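Local coordinates for probable ABC transporter extracellular-binding protein yckB (PDB 2IEE) that probably serves as the extracellular solute-binding component of an ABC transport system in Bacillus subtilis, as a lipoprotein of bacterial solute-binding protein family 3, at residues N179-Q184 and I196-D201; T113-K118 and T185-A190. All coordinates share one frame; numbering follows the deposited sequence.

Overall arrangement
Followed from the N terminus, the chain is well under way when strand 108-116 supplies most of segment 113-118. It then runs through 134-136, 142-149, 153-154 and 162-171 before strand 176-180 and helix 181-190. Contact 2 closes this long loop of 66 residues by setting the helix on the strand. Contact 1 closes a much shorter one: after 11 intervening residues the chain returns from 179-184 as 196-201, at the start of strand 197-214. The two loops cross rather than nest, since the order 113-118, 179-184, 185-190, 196-201 makes their segments alternate. Together they seat one helix on neighbouring strands of a single mixed sheet, and Gln184 of contact 1 meets Thr113 of contact 2.

Contact 1: residues N179-Q184 and I196-D201; sequences NDYYLQ and ITIHPD
The methyl end of Ile198 is wedged between two residues of the first helical turn, Tyr181 and Gln184. Its CD1 lies 3.7 Å from the backbone C of Gln184 and 3.8 Å from CB of the same residue, so the isoleucine tip bears on the root of the glutamine rather than on its amide. With CG1 anti to the carbonyl carbon (chi1 -65°) and the chain extended to CD1, Ile198 reaches from the strand to the helix as a single prong. Tyr181 meets the same methyl from a second direction: its ring carbon CE1 stands 3.9 Å from Ile198 CD1, and the two side chains cross at about a right angle, the methyl approaching the ring obliquely.

This is a beta-to-alpha junction in a solute-binding protein of family 3, where strand 176-180 turns directly into helix 181-190. Asp180 is the N-cap, its OD2 accepting from Leu183 N at 3.1 Å on the anti side of the carboxylate, while Ser110 holds OD1. The amide of Gln184 is directed to the strands, hydrogen-bonded through OE1 to Thr113 OG1 and through NE2 to Ile177 O, which gives a buried polar group partners at both ends.

Past the packed tip of Ile198 the chain leaves the helix. His199 is still buried, but its ring leads away; its ND1 accepts from Asp201 N at 2.9 Å, nearly in the ring plane, while NE2 is bonded to Ile124 O. Pro200 and Asp201 are solvent-exposed, well clear of Tyr181 and Gln184.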
loop_
_atom_site.group_PDB
_atom_site.type_symbol
_atom_site.label_atom_id
_atom_site.label_comp_id
_atom_site.label_asym_id
_atom_site.label_seq_id
_atom_site.Cartn_x
_atom_site.Cartn_y
_atom_site.Cartn_z
ATOM N N ASN A 179 0.642 11.085 -3.794
ATOM C CA ASN A 179 0.239 9.700 -3.572
ATOM C C ASN A 179 1.453 8.878 -3.145
ATOM O O ASN A 179 2.557 9.408 -3.038
ATOM C CB ASN A 179 -0.363 9.117 -4.861
ATOM C CG ASN A 179 -1.291 7.932 -4.597
ATOM O OD1 ASN A 179 -1.414 7.457 -3.466
ATOM N ND2 ASN A 179 -1.946 7.452 -5.646
ATOM N N ASP A 180 1.233 7.592 -2.894
ATOM C CA ASP A 180 2.300 6.672 -2.497
ATOM C C ASP A 180 3.356 6.584 -3.614
ATOM O O ASP A 180 3.014 6.555 -4.792
ATOM C CB ASP A 180 1.703 5.289 -2.243
ATOM C CG ASP A 180 2.755 4.228 -2.033
ATOM O OD1 ASP A 180 3.320 4.156 -0.920
ATOM O OD2 ASP A 180 3.028 3.471 -2.988
ATOM N N TYR A 181 4.628 6.532 -3.239
ATOM C CA TYR A 181 5.710 6.463 -4.213
ATOM C C TYR A 181 5.543 5.349 -5.234
ATOM O O TYR A 181 5.525 5.589 -6.440
ATOM C CB TYR A 181 7.045 6.271 -3.506
ATOM C CG TYR A 181 8.184 5.963 -4.448
ATOM C CD1 TYR A 181 8.543 6.854 -5.459
ATOM C CD2 TYR A 181 8.922 4.794 -4.311
ATOM C CE1 TYR A 181 9.621 6.586 -6.309
ATOM C CE2 TYR A 181 9.996 4.517 -5.152
ATOM C CZ TYR A 181 10.341 5.414 -6.143
ATOM O OH TYR A 181 11.409 5.131 -6.958
ATOM N N TYR A 182 5.441 4.122 -4.743
ATOM C CA TYR A 182 5.302 2.984 -5.630
ATOM C C TYR A 182 4.102 3.061 -6.563
ATOM O O TYR A 182 4.218 2.702 -7.735
ATOM C CB TYR A 182 5.297 1.696 -4.812
ATOM C CG TYR A 182 6.665 1.413 -4.245
ATOM C CD1 TYR A 182 7.751 1.179 -5.092
ATOM C CD2 TYR A 182 6.893 1.423 -2.868
ATOM C CE1 TYR A 182 9.034 0.965 -4.587
ATOM C CE2 TYR A 182 8.173 1.209 -2.352
ATOM C CZ TYR A 182 9.239 0.981 -3.215
ATOM O OH TYR A 182 10.506 0.779 -2.710
ATOM N N LEU A 183 2.963 3.543 -6.068
ATOM C CA LEU A 183 1.783 3.662 -6.923
ATOM C C LEU A 183 2.065 4.645 -8.038
ATOM O O LEU A 183 1.569 4.485 -9.154
ATOM C CB LEU A 183 0.574 4.162 -6.143
ATOM C CG LEU A 183 0.038 3.247 -5.049
ATOM C CD1 LEU A 183 -1.196 3.903 -4.431
ATOM C CD2 LEU A 183 -0.302 1.881 -5.636
ATOM N N GLN A 184 2.859 5.668 -7.734
ATOM C CA GLN A 184 3.178 6.669 -8.740
ATOM C C GLN A 184 4.213 6.173 -9.751
ATOM O O GLN A 184 4.196 6.606 -10.896
ATOM C CB GLN A 184 3.635 7.980 -8.076
ATOM C CG GLN A 184 2.581 8.553 -7.121
ATOM C CD GLN A 184 2.682 10.060 -6.918
ATOM O OE1 GLN A 184 3.728 10.587 -6.539
ATOM N NE2 GLN A 184 1.580 10.757 -7.157
ATOM N N ILE A 196 4.804 13.891 -17.455
ATOM C CA ILE A 196 4.700 13.745 -16.010
ATOM C C ILE A 196 5.929 13.009 -15.496
ATOM O O ILE A 196 6.611 12.306 -16.241
ATOM C CB ILE A 196 3.460 12.914 -15.589
ATOM C CG1 ILE A 196 3.588 11.485 -16.127
ATOM C CG2 ILE A 196 2.184 13.578 -16.084
ATOM C CD1 ILE A 196 2.488 10.543 -15.660
ATOM N N THR A 197 6.205 13.170 -14.213
ATOM C CA THR A 197 7.332 12.500 -13.592
ATOM C C THR A 197 7.142 12.634 -12.094
ATOM O O THR A 197 6.319 13.425 -11.637
ATOM C CB THR A 197 8.671 13.159 -13.985
ATOM O OG1 THR A 197 9.758 12.421 -13.411
ATOM C CG2 THR A 197 8.718 14.597 -13.477
ATOM N N ILE A 198 7.889 11.847 -11.333
ATOM C CA ILE A 198 7.822 11.910 -9.884
ATOM C C ILE A 198 8.848 12.961 -9.496
ATOM O O ILE A 198 9.992 12.902 -9.946
ATOM C CB ILE A 198 8.190 10.551 -9.253
ATOM C CG1 ILE A 198 7.128 9.514 -9.642
ATOM C CG2 ILE A 198 8.314 10.692 -7.743
ATOM C CD1 ILE A 198 7.335 8.128 -9.062
ATOM N N HIS A 199 8.445 13.940 -8.694
ATOM C CA HIS A 199 9.378 14.990 -8.288
ATOM C C HIS A 199 10.562 14.353 -7.564
ATOM O O HIS A 199 10.381 13.580 -6.631
ATOM C CB HIS A 199 8.686 16.008 -7.379
ATOM C CG HIS A 199 9.478 17.261 -7.174
ATOM N ND1 HIS A 199 10.648 17.291 -6.449
ATOM C CD2 HIS A 199 9.285 18.521 -7.630
ATOM C CE1 HIS A 199 11.144 18.517 -6.466
ATOM N NE2 HIS A 199 10.336 19.283 -7.175
ATOM N N PRO A 200 11.792 14.679 -7.988
ATOM C CA PRO A 200 13.014 14.133 -7.394
ATOM C C PRO A 200 13.362 14.499 -5.956
ATOM O O PRO A 200 14.131 13.785 -5.321
ATOM C CB PRO A 200 14.101 14.582 -8.373
ATOM C CG PRO A 200 13.580 15.907 -8.855
ATOM C CD PRO A 200 12.110 15.605 -9.090
ATOM N N ASP A 201 12.810 15.581 -5.417
ATOM C CA ASP A 201 13.179 15.952 -4.052
ATOM C C ASP A 201 12.121 15.820 -2.965
ATOM O O ASP A 201 12.448 15.771 -1.778
ATOM C CB ASP A 201 13.748 17.374 -4.048
ATOM C CG ASP A 201 14.939 17.513 -4.973
ATOM O OD1 ASP A 201 15.868 16.689 -4.862
ATOM O OD2 ASP A 201 14.944 18.434 -5.816
#

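Contact 2: residues T113-K118 and T185-A190; sequences TAIVRK and TLALAA
Helix-on-sheet packing in this family 3 solute-binding protein brings Ile115 of strand 108-116 against two successive residues of helix 181-190, Ala187 and Leu188. The contact is wholly apolar and small, burying 91 Å² in all. The backbones stay well apart, with the CA atoms of Ile115 and Leu188 8.9 Å from each other, and the distance is bridged largely by the isoleucine. Its CG1 branch lies anti to the carbonyl carbon (chi1 -86°) and the chain then runs extended, which delivers CD1 to the helix surface.

There the methyl rests on Ala187, whose CB points toward the strand, and the longer Leu188 reaches back alongside it, the two branched chains sliding past each other in opposite directions. Ile198 of the adjacent strand also packs on Leu188, and Gln184, one turn earlier, touches Ile115, so Ile198 and Gln184 flank the pair between sheet and helix. At the centre of the contact, Ile115 CD1 lies 3.9 Å from Ala187 CB. The same methyl is equally near Leu188 CD1, at 3.9 Å. That leucine methyl also approaches the stem of the isoleucine, with Leu188 CD1 4.1 Å from Ile115 CG1.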
loop_
_atom_site.group_PDB
_atom_site.type_symbol
_atom_site.label_atom_id
_atom_site.label_comp_id
_atom_site.label_asym_id
_atom_site.label_seq_id
_atom_site.Cartn_x
_atom_site.Cartn_y
_atom_site.Cartn_z
ATOM N N THR A 113 4.981 10.742 -2.372
ATOM C CA THR A 113 5.739 11.546 -3.317
ATOM C C THR A 113 4.760 12.413 -4.089
ATOM O O THR A 113 3.579 12.473 -3.752
ATOM C CB THR A 113 6.542 10.666 -4.307
ATOM O OG1 THR A 113 5.661 9.757 -4.978
ATOM C CG2 THR A 113 7.611 9.874 -3.567
ATOM N N ALA A 114 5.256 13.094 -5.113
ATOM C CA ALA A 114 4.419 13.960 -5.922
ATOM C C ALA A 114 4.713 13.798 -7.404
ATOM O O ALA A 114 5.868 13.703 -7.816
ATOM C CB ALA A 114 4.638 15.417 -5.519
ATOM N N ILE A 115 3.660 13.754 -8.205
ATOM C CA ILE A 115 3.822 13.672 -9.641
ATOM C C ILE A 115 3.563 15.085 -10.140
ATOM O O ILE A 115 2.553 15.700 -9.801
ATOM C CB ILE A 115 2.829 12.693 -10.281
ATOM C CG1 ILE A 115 3.404 11.279 -10.226
ATOM C CG2 ILE A 115 2.540 13.102 -11.726
ATOM C CD1 ILE A 115 2.451 10.217 -10.742
ATOM N N VAL A 116 4.504 15.599 -10.921
ATOM C CA VAL A 116 4.417 16.945 -11.473
ATOM C C VAL A 116 4.780 16.844 -12.952
ATOM O O VAL A 116 5.048 15.749 -13.441
ATOM C CB VAL A 116 5.415 17.888 -10.755
ATOM C CG1 VAL A 116 5.031 18.033 -9.282
ATOM C CG2 VAL A 116 6.837 17.329 -10.857
ATOM N N ARG A 117 4.777 17.968 -13.665
ATOM C CA ARG A 117 5.138 17.950 -15.078
ATOM C C ARG A 117 6.619 17.622 -15.252
ATOM O O ARG A 117 7.452 18.039 -14.453
ATOM C CB ARG A 117 4.834 19.301 -15.734
ATOM C CG ARG A 117 3.377 19.475 -16.133
ATOM C CD ARG A 117 3.135 20.852 -16.727
ATOM N NE ARG A 117 3.123 21.895 -15.706
ATOM C CZ ARG A 117 2.169 22.022 -14.784
ATOM N NH1 ARG A 117 1.153 21.164 -14.753
ATOM N NH2 ARG A 117 2.218 23.015 -13.904
ATOM N N LYS A 118 6.939 16.869 -16.301
ATOM C CA LYS A 118 8.324 16.499 -16.572
ATOM C C LYS A 118 9.146 17.688 -17.071
ATOM O O LYS A 118 10.327 17.815 -16.731
ATOM C CB LYS A 118 8.387 15.370 -17.610
ATOM C CG LYS A 118 9.818 14.892 -17.912
ATOM C CD LYS A 118 9.860 13.866 -19.038
ATOM C CE LYS A 118 9.110 12.594 -18.666
ATOM N NZ LYS A 118 9.050 11.641 -19.807
ATOM N N THR A 185 5.105 5.269 -9.348
ATOM C CA THR A 185 6.093 4.751 -10.294
ATOM C C THR A 185 5.347 3.937 -11.349
ATOM O O THR A 185 5.758 3.864 -12.508
ATOM C CB THR A 185 7.122 3.822 -9.633
ATOM O OG1 THR A 185 6.461 2.652 -9.141
ATOM C CG2 THR A 185 7.834 4.535 -8.490
ATOM N N LEU A 186 4.245 3.322 -10.939
ATOM C CA LEU A 186 3.453 2.532 -11.864
ATOM C C LEU A 186 2.762 3.465 -12.842
ATOM O O LEU A 186 2.559 3.113 -14.000
ATOM C CB LEU A 186 2.424 1.687 -11.113
ATOM C CG LEU A 186 3.061 0.555 -10.302
ATOM C CD1 LEU A 186 1.985 -0.232 -9.567
ATOM C CD2 LEU A 186 3.840 -0.359 -11.242
ATOM N N ALA A 187 2.412 4.660 -12.367
ATOM C CA ALA A 187 1.759 5.656 -13.211
ATOM C C ALA A 187 2.695 6.023 -14.358
ATOM O O ALA A 187 2.291 6.045 -15.521
ATOM C CB ALA A 187 1.417 6.896 -12.396
ATOM N N LEU A 188 3.946 6.317 -14.015
ATOM C CA LEU A 188 4.963 6.676 -15.003
ATOM C C LEU A 188 5.212 5.519 -15.969
ATOM O O LEU A 188 5.305 5.720 -17.182
ATOM C CB LEU A 188 6.276 7.046 -14.302
ATOM C CG LEU A 188 6.488 8.479 -13.802
ATOM C CD1 LEU A 188 5.249 9.012 -13.129
ATOM C CD2 LEU A 188 7.660 8.488 -12.840
ATOM N N ALA A 189 5.314 4.308 -15.431
ATOM C CA ALA A 189 5.556 3.134 -16.261
ATOM C C ALA A 189 4.416 2.907 -17.244
ATOM O O ALA A 189 4.639 2.444 -18.360
ATOM C CB ALA A 189 5.740 1.901 -15.391
ATOM N N ALA A 190 3.200 3.242 -16.832
ATOM C CA ALA A 190 2.039 3.048 -17.692
ATOM C C ALA A 190 1.966 4.077 -18.818
ATOM O O ALA A 190 1.583 3.745 -19.943
ATOM C CB ALA A 190 0.771 3.086 -16.864
#